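Local coordinates for protein 2-oxoadipate dioxygenase/decarboxylase (Pseudomonas putida, PDB 6W1G) that catalyses the iron(II)-dependent decarboxylation and hydroxylation of 2-oxoadipate to D-2-hydroxyglutarate, consuming dioxygen and releasing carbon dioxide in D-lysine catabolism, at residues M23-Q26 / L30-T33; A236-M241 / R265-K270. All coordinates share one frame; numbering follows the deposited sequence. Where two conformers were deposited one is given.

Contact 1: residues M23-Q26 / L30-T33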
ATOM      1  N   MET A  23      17.679   4.996   1.891  1.00 13.15           N
ATOM      2  CA  MET A  23      18.088   5.568   0.614  0.75 12.93           C
ATOM      3  C   MET A  23      17.209   6.757   0.251  1.00 12.93           C
ATOM      4  O   MET A  23      17.709   7.826  -0.146  1.00 13.89           O
ATOM      5  CB  MET A  23      17.986   4.505  -0.486  0.75 13.59           C
ATOM      6  CG  MET A  23      18.249   5.043  -1.876  0.75 16.05           C
ATOM      7  SD  MET A  23      18.216   3.812  -3.182  0.75 17.59           S
ATOM      8  CE  MET A  23      16.447   3.625  -3.378  0.75 20.82           C
ATOM      9  N   TYR A  24      15.895   6.594   0.387  1.00 12.34           N
ATOM     10  CA  TYR A  24      14.959   7.646   0.043  1.00 12.03           C
ATOM     11  C   TYR A  24      15.157   8.867   0.938  1.00 11.74           C
ATOM     12  O   TYR A  24      15.069  10.004   0.470  1.00 13.52           O
ATOM     13  CB  TYR A  24      13.524   7.088   0.085  1.00 12.61           C
ATOM     14  CG  TYR A  24      12.473   8.049  -0.390  1.00 12.55           C
ATOM     15  CD1 TYR A  24      12.407   8.460  -1.725  1.00 13.44           C
ATOM     16  CD2 TYR A  24      11.554   8.555   0.483  1.00 13.32           C
ATOM     17  CE1 TYR A  24      11.437   9.328  -2.146  1.00 14.25           C
ATOM     18  CE2 TYR A  24      10.600   9.459   0.066  1.00 15.14           C
ATOM     19  CZ  TYR A  24      10.541   9.838  -1.245  1.00 14.19           C
ATOM     20  OH  TYR A  24       9.577  10.709  -1.642  1.00 16.89           O
ATOM     21  N   LYS A  25      15.423   8.638   2.214  1.00 12.48           N
ATOM     22  CA  LYS A  25      15.648   9.756   3.128  1.00 13.05           C
ATOM     23  C   LYS A  25      16.863  10.565   2.700  1.00 12.77           C
ATOM     24  O   LYS A  25      16.846  11.784   2.802  1.00 14.13           O
ATOM     25  CB  LYS A  25      15.794   9.215   4.535  1.00 14.41           C
ATOM     26  CG  LYS A  25      15.984  10.308   5.572  1.00 17.31           C
ATOM     27  CD  LYS A  25      16.061   9.737   6.977  1.00 20.06           C
ATOM     28  CE  LYS A  25      16.574  10.790   7.948  1.00 29.65           C
ATOM     29  NZ  LYS A  25      16.481  10.408   9.388  1.00 37.34           N
ATOM     30  N   GLN A  26      17.916   9.917   2.223  1.00 12.36           N
ATOM     31  CA  GLN A  26      19.079  10.625   1.707  1.00 14.10           C
ATOM     32  C   GLN A  26      18.712  11.434   0.461  1.00 13.54           C
ATOM     33  O   GLN A  26      19.172  12.568   0.293  1.00 14.94           O
ATOM     34  CB  GLN A  26      20.182   9.597   1.453  1.00 19.15           C
ATOM     35  CG  GLN A  26      21.369  10.152   0.693  1.00 27.90           C
ATOM     36  CD  GLN A  26      21.223  10.035  -0.837  1.00 38.02           C
ATOM     37  OE1 GLN A  26      21.403  11.013  -1.566  1.00 40.04           O
ATOM     38  NE2 GLN A  26      20.891   8.823  -1.320  1.00 42.46           N
ATOM     39  N   LEU A  30      12.997  15.816   3.298  1.00 12.41           N
ATOM     40  CA  LEU A  30      11.706  16.065   3.949  1.00 12.72           C
ATOM     41  C   LEU A  30      10.974  14.790   4.298  1.00 12.82           C
ATOM     42  O   LEU A  30      10.104  14.820   5.177  1.00 13.86           O
ATOM     43  CB  LEU A  30      10.871  17.035   3.088  1.00 13.97           C
ATOM     44  CG  LEU A  30      11.242  18.523   3.226  1.00 17.50           C
ATOM     45  CD1 LEU A  30      10.619  19.385   2.137  1.00 19.63           C
ATOM     46  CD2 LEU A  30      10.890  19.122   4.605  1.00 18.96           C
ATOM     47  N   TYR A  31      11.320  13.658   3.669  1.00 12.94           N
ATOM     48  CA  TYR A  31      10.801  12.369   4.112  1.00 12.70           C
ATOM     49  C   TYR A  31      11.291  12.040   5.516  1.00 12.39           C
ATOM     50  O   TYR A  31      10.538  11.533   6.345  1.00 13.44           O
ATOM     51  CB  TYR A  31      11.172  11.290   3.107  1.00 13.41           C
ATOM     52  CG  TYR A  31      10.930   9.896   3.590  1.00 12.01           C
ATOM     53  CD1 TYR A  31       9.668   9.324   3.570  1.00 12.34           C
ATOM     54  CD2 TYR A  31      11.988   9.125   4.019  1.00 11.90           C
ATOM     55  CE1 TYR A  31       9.494   8.000   3.950  1.00 12.65           C
ATOM     56  CE2 TYR A  31      11.831   7.831   4.413  1.00 12.97           C
ATOM     57  CZ  TYR A  31      10.579   7.252   4.372  1.00 12.51           C
ATOM     58  OH  TYR A  31      10.382   5.950   4.793  1.00 14.19           O
ATOM     59  N   GLY A  32      12.556  12.327   5.822  1.00 13.92           N
ATOM     60  CA  GLY A  32      13.012  12.179   7.186  1.00 13.93           C
ATOM     61  C   GLY A  32      12.259  13.058   8.173  1.00 14.07           C
ATOM     62  O   GLY A  32      11.934  12.621   9.290  1.00 14.90           O
ATOM     63  N   THR A  33      11.986  14.313   7.785  1.00 14.44           N
ATOM     64  CA  THR A  33      11.151  15.184   8.607  1.00 15.30           C
ATOM     65  C   THR A  33       9.785  14.561   8.837  1.00 14.15           C
ATOM     66  O   THR A  33       9.284  14.566   9.970  1.00 15.40           O
ATOM     67  CB  THR A  33      11.048  16.521   7.890  1.00 16.50           C
ATOM     68  OG1 THR A  33      12.369  17.000   7.625  1.00 17.73           O
ATOM     69  CG2 THR A  33      10.296  17.508   8.742  1.00 18.38           C
TER
HETATM   70  O   HOH W   1      13.741  10.699  10.272  1.00 26.52           O
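Tyr24 lays the CD2–CE2 edge of its ring over one face of Tyr31. The evidence for a T-shaped (edge-to-face) stack is twofold: the planes meet at 72° and the centroids lie 4.9 Å apart. CD2 of Tyr24 is 3.4 Å from CG of Tyr31, so the approach is shifted from the ring centre toward the rim. In Tyr31 CG stands anti to the backbone N (chi1 168°), which swings the ring back across the preceding helix and carries its OH to a hydrogen bond with Ser21 OG. Lys25 meets the same ring from another side, in its plane, with CB 3.8 Å from CD2 of Tyr31. The extended lysine chain then runs close over Gly32, its CG 3.9 Å from Gly32 CA. One water bridges the lysine ammonium and the backbone carbonyl of Gly32, accepting from Lys25 NZ at 2.9 Å and donating to Gly32 O at 2.8 Å. Replacing Tyr31 by an alanine would probably open a gap beside Tyr24 CD2 and leave Ser21 OG without its phenol partner. Both tyrosines also touch Leu227, so the aromatic pair packs two consecutive helices, 9-27 and 29-48, joined by a very short turn, on strand 226-229 beside the metal site.

Contact 2: residues A236-M241 / R265-K270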
ATOM      1  N   ALA A 236      -4.259  14.547  12.724  1.00 14.53           N
ATOM      2  CA  ALA A 236      -3.225  15.108  13.566  1.00 15.39           C
ATOM      3  C   ALA A 236      -1.972  15.402  12.767  1.00 15.02           C
ATOM      4  O   ALA A 236      -1.326  16.436  12.973  1.00 16.67           O
ATOM      5  CB  ALA A 236      -2.934  14.189  14.742  1.00 15.47           C
ATOM      6  N   ILE A 237      -1.587  14.507  11.862  1.00 15.15           N
ATOM      7  CA  ILE A 237      -0.366  14.803  11.139  0.55 15.24           C
ATOM      8  C   ILE A 237      -0.577  16.024  10.238  1.00 14.75           C
ATOM      9  O   ILE A 237       0.333  16.824  10.071  1.00 14.56           O
ATOM     10  CB  ILE A 237       0.177  13.558  10.413  0.55 15.45           C
ATOM     11  CG1 ILE A 237       1.676  13.727  10.298  0.55 17.11           C
ATOM     12  CG2 ILE A 237      -0.575  13.350   9.157  0.55 14.41           C
ATOM     13  CD1 ILE A 237       2.359  12.456  10.095  0.55 15.70           C
ATOM     14  N   GLN A 238      -1.759  16.163   9.624  1.00 14.22           N
ATOM     15  CA  GLN A 238      -2.024  17.323   8.768  0.60 15.83           C
ATOM     16  C   GLN A 238      -1.884  18.623   9.545  1.00 15.12           C
ATOM     17  O   GLN A 238      -1.424  19.616   8.984  1.00 17.12           O
ATOM     18  CB  GLN A 238      -3.411  17.248   8.141  0.60 19.45           C
ATOM     19  CG  GLN A 238      -3.495  16.358   6.940  0.60 19.80           C
ATOM     20  CD  GLN A 238      -4.798  16.535   6.204  0.60 23.70           C
ATOM     21  OE1 GLN A 238      -5.863  16.206   6.717  0.60 28.84           O
ATOM     22  NE2 GLN A 238      -4.725  17.083   5.006  0.60 23.34           N
ATOM     23  N   LEU A 239      -2.252  18.619  10.826  1.00 14.78           N
ATOM     24  CA  LEU A 239      -2.119  19.799  11.650  1.00 15.42           C
ATOM     25  C   LEU A 239      -0.663  20.120  11.979  1.00 16.88           C
ATOM     26  O   LEU A 239      -0.343  21.266  12.306  1.00 17.44           O
ATOM     27  CB  LEU A 239      -2.876  19.709  12.966  1.00 17.95           C
ATOM     28  CG  LEU A 239      -4.349  19.948  12.888  1.00 19.55           C
ATOM     29  CD1 LEU A 239      -4.978  19.659  14.267  1.00 19.60           C
ATOM     30  CD2 LEU A 239      -4.663  21.382  12.492  1.00 17.46           C
ATOM     31  N   GLY A 240       0.210  19.129  11.977  1.00 17.93           N
ATOM     32  CA  GLY A 240       1.626  19.359  12.214  1.00 21.12           C
ATOM     33  C   GLY A 240       2.496  19.611  10.982  1.00 22.70           C
ATOM     34  O   GLY A 240       3.605  20.151  11.156  1.00 25.32           O
ATOM     35  N   MET A 241       1.983  19.326   9.747  1.00 21.79           N
ATOM     36  CA  MET A 241       2.751  19.341   8.480  1.00 21.30           C
ATOM     37  C   MET A 241       3.075  20.728   7.874  1.00 20.81           C
ATOM     38  O   MET A 241       4.215  20.928   7.383  1.00 22.64           O
ATOM     39  CB  MET A 241       2.076  18.490   7.410  1.00 22.39           C
ATOM     40  CG  MET A 241       2.331  17.016   7.535  1.00 21.77           C
ATOM     41  SD  MET A 241       1.289  15.918   6.608  1.00 24.23           S
ATOM     42  CE  MET A 241       2.089  15.964   5.040  1.00 24.62           C
ATOM     43  N   ARG A 265      -6.880   6.315   4.612  1.00 10.79           N
ATOM     44  CA  ARG A 265      -6.940   7.725   4.289  1.00 10.61           C
ATOM     45  C   ARG A 265      -5.547   8.164   3.889  1.00 11.17           C
ATOM     46  O   ARG A 265      -4.554   7.650   4.419  1.00 11.38           O
ATOM     47  CB  ARG A 265      -7.380   8.538   5.475  1.00 12.64           C
ATOM     48  CG  ARG A 265      -8.731   8.124   6.032  1.00 13.40           C
ATOM     49  CD  ARG A 265      -9.206   9.026   7.175  1.00 13.74           C
ATOM     50  NE  ARG A 265      -9.716  10.276   6.624  1.00 15.36           N
ATOM     51  CZ  ARG A 265      -9.752  11.444   7.254  1.00 14.28           C
ATOM     52  NH1 ARG A 265      -9.291  11.558   8.482  1.00 16.31           N
ATOM     53  NH2 ARG A 265     -10.270  12.506   6.631  1.00 16.62           N
ATOM     54  N   GLN A 266      -5.449   9.072   2.911  1.00 11.47           N
ATOM     55  CA  GLN A 266      -4.139   9.495   2.428  1.00 11.80           C
ATOM     56  C   GLN A 266      -4.166  10.940   1.928  1.00 12.72           C
ATOM     57  O   GLN A 266      -5.206  11.449   1.481  1.00 14.02           O
ATOM     58  CB  GLN A 266      -3.632   8.616   1.290  1.00 15.26           C
ATOM     59  CG  GLN A 266      -4.504   8.661   0.060  1.00 19.22           C
ATOM     60  CD  GLN A 266      -4.151   7.657  -1.054  1.00 23.23           C
ATOM     61  OE1 GLN A 266      -3.741   6.497  -0.818  1.00 24.24           O
ATOM     62  NE2 GLN A 266      -4.347   8.104  -2.285  1.00 27.98           N
ATOM     63  N   THR A 267      -3.014  11.597   2.017  1.00 12.84           N
ATOM     64  CA  THR A 267      -2.859  12.897   1.360  1.00 13.96           C
ATOM     65  C   THR A 267      -1.397  13.018   0.943  1.00 13.42           C
ATOM     66  O   THR A 267      -0.560  12.167   1.260  1.00 14.25           O
ATOM     67  CB  THR A 267      -3.382  14.091   2.192  1.00 16.72           C
ATOM     68  OG1 THR A 267      -3.392  15.251   1.364  1.00 18.55           O
ATOM     69  CG2 THR A 267      -2.575  14.323   3.409  1.00 17.70           C
ATOM     70  N   SER A 268      -1.107  14.065   0.194  1.00 14.64           N
ATOM     71  CA  SER A 268       0.165  14.231  -0.494  1.00 14.86           C
ATOM     72  C   SER A 268       0.723  15.627  -0.255  1.00 14.17           C
ATOM     73  O   SER A 268       0.026  16.543   0.212  1.00 14.71           O
ATOM     74  CB  SER A 268       0.015  13.979  -2.023  1.00 18.07           C
ATOM     75  OG  SER A 268      -0.856  14.965  -2.562  1.00 23.15           O
ATOM     76  N   PHE A 269       2.009  15.754  -0.571  1.00 13.05           N
ATOM     77  CA  PHE A 269       2.700  17.039  -0.424  1.00 13.34           C
ATOM     78  C   PHE A 269       3.869  17.066  -1.386  1.00 13.03           C
ATOM     79  O   PHE A 269       4.374  16.027  -1.825  1.00 15.33           O
ATOM     80  CB  PHE A 269       3.182  17.213   1.017  1.00 14.20           C
ATOM     81  CG  PHE A 269       4.112  16.149   1.520  1.00 14.71           C
ATOM     82  CD1 PHE A 269       3.628  14.977   2.099  1.00 16.64           C
ATOM     83  CD2 PHE A 269       5.487  16.313   1.428  1.00 15.30           C
ATOM     84  CE1 PHE A 269       4.496  14.013   2.545  1.00 16.93           C
ATOM     85  CE2 PHE A 269       6.345  15.361   1.879  1.00 16.07           C
ATOM     86  CZ  PHE A 269       5.849  14.208   2.451  1.00 18.79           C
ATOM     87  N   LYS A 270       4.365  18.244  -1.645  1.00 13.54           N
ATOM     88  CA  LYS A 270       5.556  18.391  -2.455  1.00 14.04           C
ATOM     89  C   LYS A 270       6.763  18.155  -1.563  1.00 13.27           C
ATOM     90  O   LYS A 270       6.934  18.816  -0.542  1.00 15.67           O
ATOM     91  CB  LYS A 270       5.628  19.784  -3.073  1.00 16.07           C
ATOM     92  CG  LYS A 270       6.814  19.932  -4.045  1.00 20.32           C
ATOM     93  CD  LYS A 270       6.813  21.239  -4.819  1.00 25.76           C
ATOM     94  CE  LYS A 270       8.031  21.402  -5.734  1.00 28.54           C
ATOM     95  NZ  LYS A 270       7.966  22.700  -6.427  1.00 34.78           N
TER
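Thr267 OG1 is gripped by two backbone oxygens, through a hydrogen bond to Lys249 O and a weak one to Val251 O. That is consistent with a fixed rotation of the side chain: OG1 stands anti to the backbone N (chi1 -170°), and the methyl is left to meet helix 234-240. There Thr267 CG2 lies 3.8 Å from Gln238 NE2 and 4.2 Å from Gln238 CG, the two side chains slanting past each other without a hydrogen bond. Gln238 was modelled in two conformations, so the amide position in this contact is tentative.

Two residues further along the strand, Phe269 receives Met241 in the closest apolar approach of the contact. The methionine chain turns at chi3 (83°), bringing the methyl CE rather than the sulfur to the ring: Met241 CE is 3.5 Å from CD1 of Phe269, whereas SD is 5.2 Å from that CD1. The methyl also approaches CE1 and CG of Phe269, at 4.0 and 4.1 Å, and the side chains cross at roughly a right angle.

A salt bridge from Arg265 NH1 to Asp235 OD1 adds a polar tie between the strand and the helix. Strand 264-275 pairs antiparallel with strand 288-298, where Thr267 bonds to Ile295 and Phe269 to Gly293 through the backbone. Helix 234-240 packs on both this strand pair and helix 29-48: Ile237 touches Ile295 of strand 288-298 as well as Leu37 and Val38, and Met241 also rests on Leu37.

Overall arrangement
Contact 1 comes first along the chain and closes before contact 2 opens. Their centres are 16 Å apart and their nearest atoms about 5 Å, without touching. Helix 29-48 connects them: its start supplies residues 30-33, and farther along Leu37 and Val38 meet the helix of contact 2. Ile246 is a second bridge, touched by Leu30 and by Phe269. Both contacts come near the metal site, the side chains of Tyr24 and Phe269 each lying about 10 Å from the nickel ion held by His70, His226 and Glu294. Contact 1 packs on strand 226-229, which bears His226; contact 2 involves the partner of strand 288-298, which bears Glu294; neither supplies a metal ligand.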